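PDB 3EUA: fructosamine deglycase FrlB from Bacillus subtilis, which converts a range of fructosamine 6-phosphates to glucose 6-phosphate and a free amino acid. Local coordinates for residues F96-G99 with L103-A106; H27-A32 with N62-R67; G235-I240 with L263-K268. One frame throughout, in Å; residues are numbered along the deposited sequence.

Interaction 1. Residues F96-G99 with L103-A106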
loop_
_atom_site.group_PDB
_atom_site.type_symbol
_atom_site.label_atom_id
_atom_site.label_comp_id
_atom_site.label_asym_id
_atom_site.label_seq_id
_atom_site.Cartn_x
_atom_site.Cartn_y
_atom_site.Cartn_z
ATOM N N PHE A 96 12.046 8.902 17.383
ATOM C CA PHE A 96 10.734 9.528 17.410
ATOM C C PHE A 96 9.723 8.724 18.233
ATOM O O PHE A 96 9.049 9.286 19.094
ATOM C CB PHE A 96 10.233 9.699 15.972
ATOM C CG PHE A 96 8.872 10.278 15.868
ATOM C CD1 PHE A 96 8.660 11.624 16.130
ATOM C CD2 PHE A 96 7.805 9.511 15.494
ATOM C CE1 PHE A 96 7.404 12.168 16.020
ATOM C CE2 PHE A 96 6.554 10.073 15.388
ATOM C CZ PHE A 96 6.363 11.373 15.649
ATOM N N ALA A 97 9.627 7.427 17.952
ATOM C CA ALA A 97 8.711 6.528 18.655
ATOM C C ALA A 97 9.093 6.406 20.119
ATOM O O ALA A 97 8.232 6.508 20.987
ATOM C CB ALA A 97 8.682 5.153 17.988
ATOM N N ARG A 98 10.385 6.234 20.396
ATOM C CA ARG A 98 10.835 6.105 21.776
ATOM C C ARG A 98 10.533 7.394 22.558
ATOM O O ARG A 98 10.121 7.319 23.710
ATOM C CB ARG A 98 12.307 5.744 21.854
ATOM C CG ARG A 98 12.750 5.262 23.228
ATOM C CD ARG A 98 14.094 4.529 23.139
ATOM N NE ARG A 98 14.494 3.968 24.432
ATOM C CZ ARG A 98 15.631 3.319 24.674
ATOM N NH1 ARG A 98 16.531 3.128 23.716
ATOM N NH2 ARG A 98 15.876 2.856 25.900
ATOM N N GLY A 99 10.722 8.550 21.926
ATOM C CA GLY A 99 10.444 9.852 22.550
ATOM C C GLY A 99 8.983 10.010 22.931
ATOM O O GLY A 99 8.674 10.728 23.866
ATOM N N LEU A 103 7.325 1.378 23.050
ATOM C CA LEU A 103 8.260 0.287 23.228
ATOM C C LEU A 103 8.827 0.055 21.829
ATOM O O LEU A 103 8.067 -0.104 20.871
ATOM C CB LEU A 103 7.538 -0.963 23.725
ATOM C CG LEU A 103 8.331 -2.264 23.872
ATOM C CD1 LEU A 103 9.471 -2.107 24.864
ATOM C CD2 LEU A 103 7.362 -3.375 24.291
ATOM N N THR A 104 10.150 0.061 21.701
ATOM C CA THR A 104 10.795 -0.099 20.407
ATOM C C THR A 104 11.731 -1.279 20.337
ATOM O O THR A 104 12.529 -1.510 21.244
ATOM C CB THR A 104 11.625 1.174 20.020
ATOM O OG1 THR A 104 12.551 1.497 21.052
ATOM C CG2 THR A 104 10.714 2.351 19.780
ATOM N N ILE A 105 11.626 -2.017 19.236
ATOM C CA ILE A 105 12.502 -3.132 18.985
ATOM C C ILE A 105 12.984 -2.992 17.543
ATOM O O ILE A 105 12.177 -2.853 16.638
ATOM C CB ILE A 105 11.817 -4.481 19.221
ATOM C CG1 ILE A 105 12.820 -5.598 18.918
ATOM C CG2 ILE A 105 10.541 -4.573 18.351
ATOM C CD1 ILE A 105 12.496 -6.977 19.499
ATOM N N ALA A 106 14.302 -3.007 17.353
ATOM C CA ALA A 106 14.893 -2.880 16.058
ATOM C C ALA A 106 15.605 -4.153 15.661
ATOM O O ALA A 106 16.283 -4.767 16.494
ATOM C CB ALA A 106 15.901 -1.697 16.074
#
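Thr104 supplies most of the strand's side of this contact, and its two branches face the helix in different ways. The methyl is aimed at the helix surface. CG2 of Thr104 rests 3.9 Å from CB of Ala97, methyl against methyl, and is equally close, at 3.9 Å, to the backbone N of Arg98. The hydroxyl branch stands beside the long chain of Arg98, with OG1 of Thr104 4.0 Å from CD of Arg98, and the two side chains cross at about a right angle.

The torsions explain this division of labour. In Thr104, chi1 of 54° leaves CG2 beside the backbone N and anti to the carbonyl carbon, which turns the methyl to the helix while OG1 is directed to the segment that follows helix 114-118, where it is hydrogen-bonded to the backbone N of Gln120. Arg98 has CG anti to its own N (chi1 -166°) and stays extended as far as NE. Its aliphatic part therefore passes Thr104 before NH1 bonds to the carbonyl O of Glu118. Both polar ends are thus secured at the C-terminal end of helix 114-118 and the residues just after it.

Ala97 points its CB at the strand, and that methyl also touches Val78 on the adjoining strand. With such small groups between them, the backbones come close: the CA atoms of Arg98 and Thr104 are 6.4 Å apart. On the other face of the sheet, Leu103 and Ile105 pack on Phe16 of helix 11-20.

Short contacts of Ala97 and Thr104, flanked by the aliphatic part of Arg98, seat the helix on the following strand of a beta-alpha-beta crossover: strand 76-82, helix 88-99 and strand 103-108, one unit of the parallel alpha-beta-alpha sandwich of the first SIS domain.

Interaction 2. Residues H27-A32 with N62-R67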
loop_
_atom_site.group_PDB
_atom_site.type_symbol
_atom_site.label_atom_id
_atom_site.label_comp_id
_atom_site.label_asym_id
_atom_site.label_seq_id
_atom_site.Cartn_x
_atom_site.Cartn_y
_atom_site.Cartn_z
ATOM N N HIS A 27 -1.340 -1.254 20.165
ATOM C CA HIS A 27 -1.047 -0.875 18.782
ATOM C C HIS A 27 0.354 -1.322 18.410
ATOM O O HIS A 27 1.283 -1.083 19.161
ATOM C CB HIS A 27 -1.109 0.679 18.656
ATOM C CG HIS A 27 -1.491 1.215 17.298
ATOM N ND1 HIS A 27 -2.492 2.156 17.130
ATOM C CD2 HIS A 27 -1.012 0.957 16.055
ATOM C CE1 HIS A 27 -2.599 2.459 15.847
ATOM N NE2 HIS A 27 -1.717 1.742 15.172
ATOM N N VAL A 28 0.499 -1.969 17.244
ATOM C CA VAL A 28 1.804 -2.330 16.715
ATOM C C VAL A 28 2.053 -1.485 15.439
ATOM O O VAL A 28 1.142 -1.317 14.626
ATOM C CB VAL A 28 1.918 -3.828 16.365
ATOM C CG1 VAL A 28 3.302 -4.099 15.819
ATOM C CG2 VAL A 28 1.716 -4.685 17.599
ATOM N N PHE A 29 3.246 -0.895 15.303
ATOM C CA PHE A 29 3.639 -0.142 14.111
ATOM C C PHE A 29 4.830 -0.833 13.477
ATOM O O PHE A 29 5.790 -1.067 14.152
ATOM C CB PHE A 29 4.013 1.320 14.447
ATOM C CG PHE A 29 2.852 2.161 14.913
ATOM C CD1 PHE A 29 2.050 2.836 14.011
ATOM C CD2 PHE A 29 2.541 2.267 16.253
ATOM C CE1 PHE A 29 0.942 3.590 14.433
ATOM C CE2 PHE A 29 1.455 3.040 16.671
ATOM C CZ PHE A 29 0.675 3.715 15.763
ATOM N N PHE A 30 4.718 -1.216 12.202
ATOM C CA PHE A 30 5.793 -1.817 11.418
ATOM C C PHE A 30 6.453 -0.686 10.620
ATOM O O PHE A 30 5.865 -0.161 9.686
ATOM C CB PHE A 30 5.222 -2.855 10.486
ATOM C CG PHE A 30 4.614 -4.008 11.202
ATOM C CD1 PHE A 30 5.441 -4.982 11.797
ATOM C CD2 PHE A 30 3.230 -4.142 11.283
ATOM C CE1 PHE A 30 4.874 -6.081 12.443
ATOM C CE2 PHE A 30 2.663 -5.197 11.940
ATOM C CZ PHE A 30 3.495 -6.181 12.514
ATOM N N VAL A 31 7.658 -0.307 11.001
ATOM C CA VAL A 31 8.315 0.864 10.406
ATOM C C VAL A 31 9.702 0.601 9.856
ATOM O O VAL A 31 10.635 0.221 10.583
ATOM C CB VAL A 31 8.404 1.997 11.474
ATOM C CG1 VAL A 31 8.915 3.281 10.871
ATOM C CG2 VAL A 31 7.035 2.257 12.126
ATOM N N ALA A 32 9.868 0.842 8.569
ATOM C CA ALA A 32 11.163 0.628 7.913
ATOM C C ALA A 32 11.099 1.279 6.547
ATOM O O ALA A 32 10.086 1.896 6.218
ATOM C CB ALA A 32 11.443 -0.871 7.782
ATOM N N ASN A 62 9.826 7.528 6.945
ATOM C CA ASN A 62 9.655 8.974 6.946
ATOM C C ASN A 62 8.160 9.322 6.904
ATOM O O ASN A 62 7.749 10.337 7.456
ATOM C CB ASN A 62 10.454 9.630 5.810
ATOM C CG ASN A 62 11.244 10.815 6.295
ATOM O OD1 ASN A 62 11.277 11.079 7.496
ATOM N ND2 ASN A 62 11.938 11.509 5.381
ATOM N N GLU A 63 7.354 8.461 6.266
ATOM C CA GLU A 63 5.906 8.617 6.274
ATOM C C GLU A 63 5.420 8.491 7.727
ATOM O O GLU A 63 4.633 9.264 8.161
ATOM C CB GLU A 63 5.238 7.564 5.389
ATOM C CG GLU A 63 3.700 7.605 5.383
ATOM C CD GLU A 63 3.083 8.811 4.658
ATOM O OE1 GLU A 63 3.585 9.216 3.576
ATOM O OE2 GLU A 63 2.033 9.326 5.147
ATOM N N PHE A 64 5.905 7.493 8.463
ATOM C CA PHE A 64 5.546 7.306 9.886
ATOM C C PHE A 64 5.772 8.543 10.727
ATOM O O PHE A 64 4.905 8.975 11.474
ATOM C CB PHE A 64 6.354 6.104 10.439
ATOM C CG PHE A 64 6.280 5.921 11.935
ATOM C CD1 PHE A 64 5.138 5.401 12.537
ATOM C CD2 PHE A 64 7.387 6.207 12.736
ATOM C CE1 PHE A 64 5.078 5.208 13.883
ATOM C CE2 PHE A 64 7.344 5.976 14.098
ATOM C CZ PHE A 64 6.182 5.474 14.670
ATOM N N ILE A 65 6.949 9.133 10.595
ATOM C CA ILE A 65 7.313 10.315 11.374
ATOM C C ILE A 65 6.433 11.511 11.043
ATOM O O ILE A 65 5.907 12.179 11.949
ATOM C CB ILE A 65 8.775 10.727 11.104
ATOM C CG1 ILE A 65 9.755 9.644 11.610
ATOM C CG2 ILE A 65 9.075 12.112 11.734
ATOM C CD1 ILE A 65 11.167 9.736 10.969
ATOM N N GLN A 66 6.274 11.779 9.751
ATOM C CA GLN A 66 5.502 12.936 9.292
ATOM C C GLN A 66 4.016 12.783 9.477
ATOM O O GLN A 66 3.348 13.753 9.854
ATOM C CB GLN A 66 5.827 13.306 7.819
ATOM C CG GLN A 66 7.302 13.785 7.570
ATOM C CD GLN A 66 7.736 14.881 8.530
ATOM O OE1 GLN A 66 8.694 14.709 9.298
ATOM N NE2 GLN A 66 6.991 15.980 8.552
ATOM N N ARG A 67 3.483 11.596 9.189
ATOM C CA ARG A 67 2.055 11.339 9.402
ATOM C C ARG A 67 1.752 11.425 10.908
ATOM O O ARG A 67 0.647 11.816 11.300
ATOM C CB ARG A 67 1.661 9.997 8.828
ATOM C CG ARG A 67 0.151 9.648 8.914
ATOM C CD ARG A 67 -0.057 8.262 8.356
ATOM N NE ARG A 67 0.134 8.186 6.897
ATOM C CZ ARG A 67 -0.779 7.764 6.020
ATOM N NH1 ARG A 67 -1.953 7.242 6.417
ATOM N NH2 ARG A 67 -0.476 7.751 4.728
#
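Within the parallel sheet of the first SIS domain, helix 61-67 is seated on the inner strand 27-32 by Phe64, whose ring meets Val31 and Phe29. Val31 sends CG2 over one ring face as a CH-pi contact, 3.7 Å from the centroid of the Phe64 ring and 13° off its normal. The other methyl, CG1 of Val31, lies 3.8 Å from CB of Phe64. Phe29 comes in at the rim: its CD1 is 3.8 Å from CE1 of Phe64, with the two ring planes inclined at 56°.

The helix belongs to the crossover from strand 55-60 to strand 76-82, which passes over strand 27-32 lying between them in this Rossmann-like sheet. With CG anti to the backbone N (chi1 170°), the Phe64 ring extends in toward that strand and also touches Tyr59 and Ala93. An alanine here is likely to leave Val31 CG2 without its ring face and open a gap beside Phe29. Elsewhere on the helix, Arg67 grips OE2 of Glu63 side-on, through NE at 2.8 Å and NH2 at 3.0 Å, while its NH1 forms a salt bridge with Asp48 of the second subunit.

Interaction 3. Residues G235-I240 with L263-K268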
loop_
_atom_site.group_PDB
_atom_site.type_symbol
_atom_site.label_atom_id
_atom_site.label_comp_id
_atom_site.label_asym_id
_atom_site.label_seq_id
_atom_site.Cartn_x
_atom_site.Cartn_y
_atom_site.Cartn_z
ATOM N N GLY A 235 -8.558 -2.142 -13.256
ATOM C CA GLY A 235 -7.807 -1.214 -14.039
ATOM C C GLY A 235 -6.545 -1.741 -14.675
ATOM O O GLY A 235 -6.420 -1.712 -15.894
ATOM N N PRO A 236 -5.575 -2.145 -13.848
ATOM C CA PRO A 236 -4.253 -2.610 -14.349
ATOM C C PRO A 236 -4.269 -3.702 -15.420
ATOM O O PRO A 236 -3.402 -3.694 -16.305
ATOM C CB PRO A 236 -3.544 -3.096 -13.088
ATOM C CG PRO A 236 -4.122 -2.255 -12.004
ATOM C CD PRO A 236 -5.596 -2.076 -12.374
ATOM N N PHE A 237 -5.235 -4.619 -15.339
ATOM C CA PHE A 237 -5.329 -5.725 -16.311
ATOM C C PHE A 237 -5.470 -5.266 -17.767
ATOM O O PHE A 237 -5.141 -6.013 -18.680
ATOM C CB PHE A 237 -6.406 -6.755 -15.895
ATOM C CG PHE A 237 -7.841 -6.361 -16.152
ATOM C CD1 PHE A 237 -8.317 -5.084 -15.919
ATOM C CD2 PHE A 237 -8.752 -7.341 -16.501
ATOM C CE1 PHE A 237 -9.637 -4.779 -16.110
ATOM C CE2 PHE A 237 -10.069 -7.065 -16.676
ATOM C CZ PHE A 237 -10.539 -5.772 -16.481
ATOM N N GLU A 238 -5.940 -4.037 -17.997
ATOM C CA GLU A 238 -6.011 -3.501 -19.366
ATOM C C GLU A 238 -4.634 -3.412 -20.038
ATOM O O GLU A 238 -4.538 -3.393 -21.276
ATOM C CB GLU A 238 -6.663 -2.123 -19.369
ATOM C CG GLU A 238 -8.144 -2.167 -19.173
ATOM C CD GLU A 238 -8.943 -2.636 -20.400
ATOM O OE1 GLU A 238 -8.580 -2.331 -21.545
ATOM O OE2 GLU A 238 -9.993 -3.247 -20.219
ATOM N N ILE A 239 -3.579 -3.366 -19.236
ATOM C CA ILE A 239 -2.220 -3.262 -19.754
ATOM C C ILE A 239 -1.678 -4.568 -20.351
ATOM O O ILE A 239 -0.791 -4.537 -21.199
ATOM C CB ILE A 239 -1.205 -2.816 -18.632
ATOM C CG1 ILE A 239 -0.006 -2.091 -19.227
ATOM C CG2 ILE A 239 -0.723 -3.989 -17.842
ATOM C CD1 ILE A 239 -0.350 -0.785 -19.952
ATOM N N ILE A 240 -2.232 -5.706 -19.973
ATOM C CA ILE A 240 -1.664 -6.950 -20.440
ATOM C C ILE A 240 -2.014 -7.296 -21.887
ATOM O O ILE A 240 -3.119 -7.008 -22.391
ATOM C CB ILE A 240 -1.991 -8.150 -19.469
ATOM C CG1 ILE A 240 -0.962 -9.279 -19.611
ATOM C CG2 ILE A 240 -3.410 -8.698 -19.663
ATOM C CD1 ILE A 240 -1.087 -10.360 -18.535
ATOM N N LEU A 263 -4.176 -15.145 -12.391
ATOM C CA LEU A 263 -3.397 -16.036 -13.244
ATOM C C LEU A 263 -4.241 -16.536 -14.396
ATOM O O LEU A 263 -3.786 -16.545 -15.550
ATOM C CB LEU A 263 -2.876 -17.241 -12.450
ATOM C CG LEU A 263 -2.076 -18.280 -13.256
ATOM C CD1 LEU A 263 -0.882 -17.647 -14.010
ATOM C CD2 LEU A 263 -1.627 -19.450 -12.345
ATOM N N THR A 264 -5.455 -16.974 -14.087
ATOM C CA THR A 264 -6.360 -17.484 -15.112
ATOM C C THR A 264 -6.519 -16.471 -16.255
ATOM O O THR A 264 -6.380 -16.821 -17.427
ATOM C CB THR A 264 -7.761 -17.860 -14.514
ATOM O OG1 THR A 264 -7.602 -18.919 -13.565
ATOM C CG2 THR A 264 -8.709 -18.318 -15.584
ATOM N N PHE A 265 -6.817 -15.221 -15.900
ATOM C CA PHE A 265 -6.991 -14.192 -16.895
ATOM C C PHE A 265 -5.709 -13.966 -17.684
ATOM O O PHE A 265 -5.738 -13.955 -18.910
ATOM C CB PHE A 265 -7.413 -12.884 -16.221
ATOM C CG PHE A 265 -7.585 -11.757 -17.168
ATOM C CD1 PHE A 265 -8.774 -11.603 -17.856
ATOM C CD2 PHE A 265 -6.570 -10.816 -17.353
ATOM C CE1 PHE A 265 -8.953 -10.571 -18.719
ATOM C CE2 PHE A 265 -6.729 -9.764 -18.240
ATOM C CZ PHE A 265 -7.922 -9.638 -18.912
ATOM N N SER A 266 -4.595 -13.806 -16.961
ATOM C CA SER A 266 -3.284 -13.517 -17.550
ATOM C C SER A 266 -2.833 -14.589 -18.542
ATOM O O SER A 266 -2.189 -14.260 -19.539
ATOM C CB SER A 266 -2.224 -13.304 -16.457
ATOM O OG SER A 266 -2.633 -12.271 -15.559
ATOM N N LYS A 267 -3.162 -15.855 -18.262
ATOM C CA LYS A 267 -2.839 -16.948 -19.167
ATOM C C LYS A 267 -3.643 -16.885 -20.475
ATOM O O LYS A 267 -3.168 -17.345 -21.511
ATOM C CB LYS A 267 -3.063 -18.287 -18.469
ATOM C CG LYS A 267 -2.062 -18.617 -17.371
ATOM C CD LYS A 267 -1.959 -20.138 -17.144
ATOM C CE LYS A 267 -3.206 -20.781 -16.584
ATOM N NZ LYS A 267 -3.197 -22.261 -16.848
ATOM N N LYS A 268 -4.842 -16.314 -20.434
ATOM C CA LYS A 268 -5.667 -16.188 -21.632
ATOM C C LYS A 268 -5.251 -15.008 -22.508
ATOM O O LYS A 268 -5.201 -15.139 -23.735
ATOM C CB LYS A 268 -7.141 -16.046 -21.246
ATOM C CG LYS A 268 -8.124 -16.063 -22.438
ATOM C CD LYS A 268 -9.588 -16.071 -21.921
ATOM C CE LYS A 268 -10.648 -16.154 -23.013
ATOM N NZ LYS A 268 -10.542 -17.459 -23.718
#
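Phe265 has the most surface buried here, and both Phe237 and Ile240 pack against its ring. Phe237 approaches one face. Its CD2 stands 3.4 Å from CZ of Phe265, set off toward the rim. The ring centroids are 5.1 Å apart with the planes at 49°. The position follows from chi1 of 77°, which places CG of Phe237 between its backbone N and carbonyl carbon and turns the ring to the helix.

Ile240 runs past Phe265 in the opposite direction. CG2 of Ile240 is 3.8 Å from CE2 of Phe265, whereas CD1 reaches further along the helix, 3.8 Å from CB of Ser266. The hydroxyl of Ser266 is held by Tyr232 and by the carbonyl O of Ala262.

In the second SIS domain, helix 256-269 links the parallel strands 246-250 and 273-277 as a beta-alpha-beta crossover, and the 3-10 turn 236-239 comes from the loop that leads into strand 246-250. At the end of that turn, the backbone bond from N of Ile240 to O of Phe237, 3.2 Å long, ties together the two residues that press on Phe265. The turn also faces the second subunit: Glu238 accepts hydrogen bonds from the backbone N atoms of Arg322, Tyr323 and Met324 of that chain, and Tyr329 of the second subunit packs on Phe265.

In the fold
Interactions 1 and 2 share the parallel sheet of the first SIS domain, their centres about 10 Å apart, and they touch. CD2 of Phe96 lies 3.8 Å from CE2 of Phe64, and CB of Ala97 is 4.2 Å from CZ of the same ring, so helices 61-67 and 88-99 pack side by side on the sheet. Interaction 3 belongs to the second SIS domain, with its centre about 42 Å from that of interaction 1 and about 33 Å from that of interaction 2; its nearest atoms are still about 20 Å from those of interaction 2. Interactions 2 and 3 both border the second subunit, whereas the segments of interaction 1 touch no other chain of the assembly.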